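Side-chain contacts in putative metal-dependent isothiocyanate hydrolase SaxA (Pectobacterium carotovorum, PDB 6BRM), which probably hydrolyses isothiocyanates at a two-zinc active site of the metallo-beta-lactamase type: residues W167-P170 and Y171-L175; D204-R207 and T208-L212. All blocks are in the same frame, centred on the assembly; numbering follows the deposited sequence.

Contact 1 comes first along the chain and contact 2 follows in series. Contact 1 covers the two residues before helix 169-178 and its first two turns. Contact 2 takes up most of helix 203-211 and the residue just after it. Their centres lie about 11 Å apart. Both helices pack on the same seven-stranded mixed sheet, the first against strands 159-163 and 182-186, the second against strands 216-220 and 248-249. The helices meet where Trp167 rests against Arg207 and Thr208, and where Tyr171 touches Thr208. Both contacts also reach the second subunit, so this helical layer contributes to the dimer interface as well as covering the sheet.

Contact 1 (W167-P170 and Y171-L175); sequences WVKP and YVKSL
Trp167 and Tyr171 form a T-shaped aromatic pair at the start of helix 169-178. The edge of the Tyr171 ring faces the six-membered ring of Trp167. The centroids are 5.5 Å apart and the planes meet at 63°. Trp167 CZ3 and Tyr171 CE2 are the closest atoms, at 3.9 Å. Tyr171 carries its CG anti to the backbone N (chi1 173°); the ring runs forward beside the indole and turns its CD2-CE2 edge to it. Leu175 CG sits over one face of the tyrosine ring, a helical turn further on. Val172 adds an apolar touch, with its CG2 3.3 Å from Trp167 CZ2. Trp167 NE1 hydrogen-bonds to the backbone O of Tyr134 of the second subunit.

The hydrogen bonds are mostly those of a first helical turn. Val168 holds the N-cap position, and its O accepts weak bonds from the N atoms of Tyr171 and Val172. Lys173 N gives a bond of 2.8 Å to Lys169 O. Ser174 OG donates to Pro170 O at 2.7 Å, so this carbonyl has a hydroxyl partner besides a weak backbone bond.

Lys169 and Lys173 lie side by side and point the same way, with their NZ atoms 4.6 Å apart. Acidic groups of the second subunit probably offset the like charges. Lys169 NZ makes a salt bridge to Asp125 there and hydrogen-bonds to Gly126 O, while Lys173 has a long, weak ion pair with Asp145.

The whole turn opens the helix of a beta-alpha-beta crossover between strands 159-163 and 182-186, just after the zinc ligand Asp164.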
loop_
_atom_site.group_PDB
_atom_site.type_symbol
_atom_site.label_atom_id
_atom_site.label_comp_id
_atom_site.label_asym_id
_atom_site.label_seq_id
_atom_site.Cartn_x
_atom_site.Cartn_y
_atom_site.Cartn_z
ATOM N N TRP B 167 -4.366 -8.930 -2.781
ATOM C CA TRP B 167 -4.971 -7.791 -3.471
ATOM C C TRP B 167 -5.023 -6.549 -2.566
ATOM O O TRP B 167 -5.808 -6.489 -1.614
ATOM C CB TRP B 167 -6.373 -8.140 -3.982
ATOM C CG TRP B 167 -6.940 -7.120 -4.921
ATOM C CD1 TRP B 167 -7.446 -5.892 -4.596
ATOM C CD2 TRP B 167 -7.071 -7.242 -6.343
ATOM N NE1 TRP B 167 -7.876 -5.242 -5.727
ATOM C CE2 TRP B 167 -7.657 -6.046 -6.814
ATOM C CE3 TRP B 167 -6.745 -8.243 -7.266
ATOM C CZ2 TRP B 167 -7.933 -5.825 -8.167
ATOM C CZ3 TRP B 167 -7.009 -8.021 -8.611
ATOM C CH2 TRP B 167 -7.601 -6.819 -9.050
ATOM N N VAL B 168 -4.161 -5.578 -2.875
ATOM C CA VAL B 168 -4.233 -4.222 -2.309
ATOM C C VAL B 168 -4.183 -3.218 -3.462
ATOM O O VAL B 168 -3.895 -3.606 -4.592
ATOM C CB VAL B 168 -3.116 -3.966 -1.275
ATOM C CG1 VAL B 168 -3.418 -4.719 0.003
ATOM C CG2 VAL B 168 -1.738 -4.364 -1.803
ATOM N N LYS B 169 -4.471 -1.944 -3.196
ATOM C CA LYS B 169 -4.546 -0.945 -4.288
ATOM C C LYS B 169 -3.187 -0.590 -4.923
ATOM O O LYS B 169 -3.155 -0.227 -6.099
ATOM C CB LYS B 169 -5.343 0.317 -3.878
ATOM C CG LYS B 169 -4.568 1.625 -3.733
ATOM C CD LYS B 169 -5.507 2.748 -3.327
ATOM C CE LYS B 169 -4.804 4.092 -3.301
ATOM N NZ LYS B 169 -3.666 4.142 -2.350
ATOM N N PRO B 170 -2.070 -0.690 -4.167
ATOM C CA PRO B 170 -0.760 -0.564 -4.828
ATOM C C PRO B 170 -0.510 -1.581 -5.952
ATOM O O PRO B 170 0.262 -1.299 -6.878
ATOM C CB PRO B 170 0.225 -0.777 -3.678
ATOM C CG PRO B 170 -0.495 -0.243 -2.497
ATOM C CD PRO B 170 -1.917 -0.691 -2.700
ATOM N N TYR B 171 -1.149 -2.748 -5.860
ATOM C CA TYR B 171 -1.140 -3.715 -6.949
ATOM C C TYR B 171 -2.003 -3.240 -8.127
ATOM O O TYR B 171 -1.595 -3.357 -9.278
ATOM C CB TYR B 171 -1.601 -5.096 -6.454
ATOM C CG TYR B 171 -1.768 -6.085 -7.572
ATOM C CD1 TYR B 171 -0.658 -6.689 -8.151
ATOM C CD2 TYR B 171 -3.027 -6.386 -8.080
ATOM C CE1 TYR B 171 -0.797 -7.585 -9.196
ATOM C CE2 TYR B 171 -3.179 -7.280 -9.126
ATOM C CZ TYR B 171 -2.058 -7.876 -9.679
ATOM O OH TYR B 171 -2.166 -8.761 -10.712
ATOM N N VAL B 172 -3.191 -2.714 -7.835
ATOM C CA VAL B 172 -4.108 -2.207 -8.871
ATOM C C VAL B 172 -3.511 -1.012 -9.615
ATOM O O VAL B 172 -3.567 -0.962 -10.845
ATOM C CB VAL B 172 -5.493 -1.821 -8.286
ATOM C CG1 VAL B 172 -6.403 -1.220 -9.361
ATOM C CG2 VAL B 172 -6.153 -3.038 -7.654
ATOM N N LYS B 173 -2.950 -0.058 -8.872
ATOM C CA LYS B 173 -2.281 1.109 -9.472
ATOM C C LYS B 173 -1.075 0.755 -10.351
ATOM O O LYS B 173 -0.763 1.487 -11.291
ATOM C CB LYS B 173 -1.844 2.105 -8.391
ATOM C CG LYS B 173 -2.999 2.853 -7.744
ATOM C CD LYS B 173 -2.533 3.728 -6.591
ATOM C CE LYS B 173 -1.757 4.951 -7.058
ATOM N NZ LYS B 173 -1.324 5.798 -5.911
ATOM N N SER B 174 -0.397 -0.350 -10.034
ATOM C CA SER B 174 0.715 -0.844 -10.854
ATOM C C SER B 174 0.242 -1.401 -12.196
ATOM O O SER B 174 0.902 -1.202 -13.212
ATOM C CB SER B 174 1.511 -1.901 -10.095
ATOM O OG SER B 174 2.028 -1.355 -8.898
ATOM N N LEU B 175 -0.892 -2.101 -12.194
ATOM C CA LEU B 175 -1.533 -2.554 -13.434
ATOM C C LEU B 175 -2.020 -1.367 -14.264
ATOM O O LEU B 175 -1.892 -1.372 -15.486
ATOM C CB LEU B 175 -2.718 -3.488 -13.142
ATOM C CG LEU B 175 -2.475 -4.819 -12.418
ATOM C CD1 LEU B 175 -3.804 -5.506 -12.133
ATOM C CD2 LEU B 175 -1.562 -5.737 -13.218
#

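Contact 2 (D204-R207 and T208-L212); sequences DTLR and TLKML
Lys210 runs back along helix 203-211 to lie against Leu206, one turn earlier. Its CB is 3.7 Å from Leu206 O. CG keeps to the same oxygen at 3.6 Å from Leu206 O. This follows from the first torsion (chi1 -75°), which sets CG beside the backbone N and turns the chain toward the preceding turn. CD is still 4.0 Å from Leu206 O. The chain is extended from CG onward, so its outer part passes the carbonyl and reaches the leucine branch. CE lies 3.9 Å from Leu206 CG. NZ ends 3.6 Å from Leu206 CD2, an approach to a methyl group and not a polar bond. Only the outer end, CE and NZ, lies against the leucine side chain, and Lys210 remains exposed. Leu206 also packs on His242. The backbones of the same two residues are joined by a bond of 3.0 Å from Lys210 N to Leu206 O.

Helix 203-211 is one of the helices that cover the sheets of the metallo-beta-lactamase fold. Its inner side, with Thr205, Thr208 and Leu209, faces strands 216-220 and 248-249. Strand 216-220 leads to the zinc ligand His221.

On that inner side Thr208 OG1 donates to Thr205 O at 2.6 Å. The hydroxyl stands above the carbonyl plane, 47° out of it. It lies between the backbone N and the carbonyl carbon of its own residue (chi1 51°), and from there it reaches back to the preceding turn. Thr205 O also accepts a weak backbone bond from Leu209 N, so two donors share this oxygen. Farther along, Met211 packs on Val172 of helix 169-178 and on Ala137 of the second subunit.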
loop_
_atom_site.group_PDB
_atom_site.type_symbol
_atom_site.label_atom_id
_atom_site.label_comp_id
_atom_site.label_asym_id
_atom_site.label_seq_id
_atom_site.Cartn_x
_atom_site.Cartn_y
_atom_site.Cartn_z
ATOM N N ASP B 204 -8.092 -13.921 -7.499
ATOM C CA ASP B 204 -7.246 -12.802 -7.913
ATOM C C ASP B 204 -6.800 -12.893 -9.377
ATOM O O ASP B 204 -6.400 -11.890 -9.957
ATOM C CB ASP B 204 -6.034 -12.682 -6.985
ATOM C CG ASP B 204 -6.427 -12.380 -5.541
ATOM O OD1 ASP B 204 -7.537 -12.767 -5.125
ATOM O OD2 ASP B 204 -5.625 -11.763 -4.811
ATOM N N THR B 205 -6.863 -14.088 -9.966
ATOM C CA THR B 205 -6.654 -14.274 -11.409
ATOM C C THR B 205 -7.750 -13.591 -12.241
ATOM O O THR B 205 -7.451 -12.932 -13.237
ATOM C CB THR B 205 -6.603 -15.777 -11.781
ATOM O OG1 THR B 205 -5.537 -16.414 -11.069
ATOM C CG2 THR B 205 -6.389 -15.976 -13.269
ATOM N N LEU B 206 -9.008 -13.766 -11.838
ATOM C CA LEU B 206 -10.150 -13.176 -12.547
ATOM C C LEU B 206 -10.235 -11.654 -12.367
ATOM O O LEU B 206 -10.443 -10.928 -13.345
ATOM C CB LEU B 206 -11.460 -13.827 -12.083
ATOM C CG LEU B 206 -12.743 -13.518 -12.865
ATOM C CD1 LEU B 206 -12.662 -14.014 -14.302
ATOM C CD2 LEU B 206 -13.939 -14.139 -12.159
ATOM N N ARG B 207 -10.072 -11.187 -11.131
ATOM C CA ARG B 207 -10.150 -9.759 -10.805
ATOM C C ARG B 207 -9.120 -8.892 -11.544
ATOM O O ARG B 207 -9.399 -7.730 -11.852
ATOM C CB ARG B 207 -10.021 -9.562 -9.291
ATOM C CG ARG B 207 -11.292 -9.898 -8.525
ATOM C CD ARG B 207 -11.022 -10.158 -7.051
ATOM N NE ARG B 207 -12.254 -10.153 -6.265
ATOM C CZ ARG B 207 -13.164 -11.122 -6.288
ATOM N NH1 ARG B 207 -12.992 -12.183 -7.064
ATOM N NH2 ARG B 207 -14.253 -11.027 -5.536
ATOM N N THR B 208 -7.942 -9.454 -11.820
ATOM C CA THR B 208 -6.923 -8.787 -12.653
ATOM C C THR B 208 -7.350 -8.675 -14.110
ATOM O O THR B 208 -7.224 -7.613 -14.722
ATOM C CB THR B 208 -5.587 -9.561 -12.670
ATOM O OG1 THR B 208 -5.819 -10.937 -12.992
ATOM C CG2 THR B 208 -4.907 -9.477 -11.351
ATOM N N LEU B 209 -7.845 -9.785 -14.651
ATOM C CA LEU B 209 -8.192 -9.879 -16.071
ATOM C C LEU B 209 -9.429 -9.032 -16.419
ATOM O O LEU B 209 -9.574 -8.593 -17.556
ATOM C CB LEU B 209 -8.388 -11.351 -16.483
ATOM C CG LEU B 209 -7.801 -11.787 -17.830
ATOM C CD1 LEU B 209 -6.282 -11.662 -17.851
ATOM C CD2 LEU B 209 -8.219 -13.217 -18.137
ATOM N N LYS B 210 -10.316 -8.815 -15.447
ATOM C CA LYS B 210 -11.397 -7.827 -15.590
ATOM C C LYS B 210 -10.828 -6.412 -15.706
ATOM O O LYS B 210 -11.273 -5.626 -16.538
ATOM C CB LYS B 210 -12.378 -7.902 -14.412
ATOM C CG LYS B 210 -13.316 -9.098 -14.476
ATOM C CD LYS B 210 -14.119 -9.261 -13.196
ATOM C CE LYS B 210 -15.075 -10.440 -13.297
ATOM N NZ LYS B 210 -15.557 -10.894 -11.963
ATOM N N MET B 211 -9.842 -6.111 -14.863
ATOM C CA MET B 211 -9.144 -4.820 -14.870
ATOM C C MET B 211 -8.371 -4.611 -16.174
ATOM O O MET B 211 -8.455 -3.544 -16.786
ATOM C CB MET B 211 -8.165 -4.733 -13.683
ATOM C CG MET B 211 -7.973 -3.338 -13.103
ATOM S SD MET B 211 -8.886 -3.084 -11.564
ATOM C CE MET B 211 -10.552 -3.505 -12.068
ATOM N N LEU B 212 -7.638 -5.644 -16.591
ATOM C CA LEU B 212 -6.689 -5.559 -17.702
ATOM C C LEU B 212 -6.867 -6.754 -18.667
ATOM O O LEU B 212 -6.049 -7.679 -18.678
ATOM C CB LEU B 212 -5.271 -5.499 -17.121
ATOM C CG LEU B 212 -4.138 -4.964 -17.996
ATOM C CD1 LEU B 212 -4.319 -3.482 -18.298
ATOM C CD2 LEU B 212 -2.811 -5.199 -17.292
#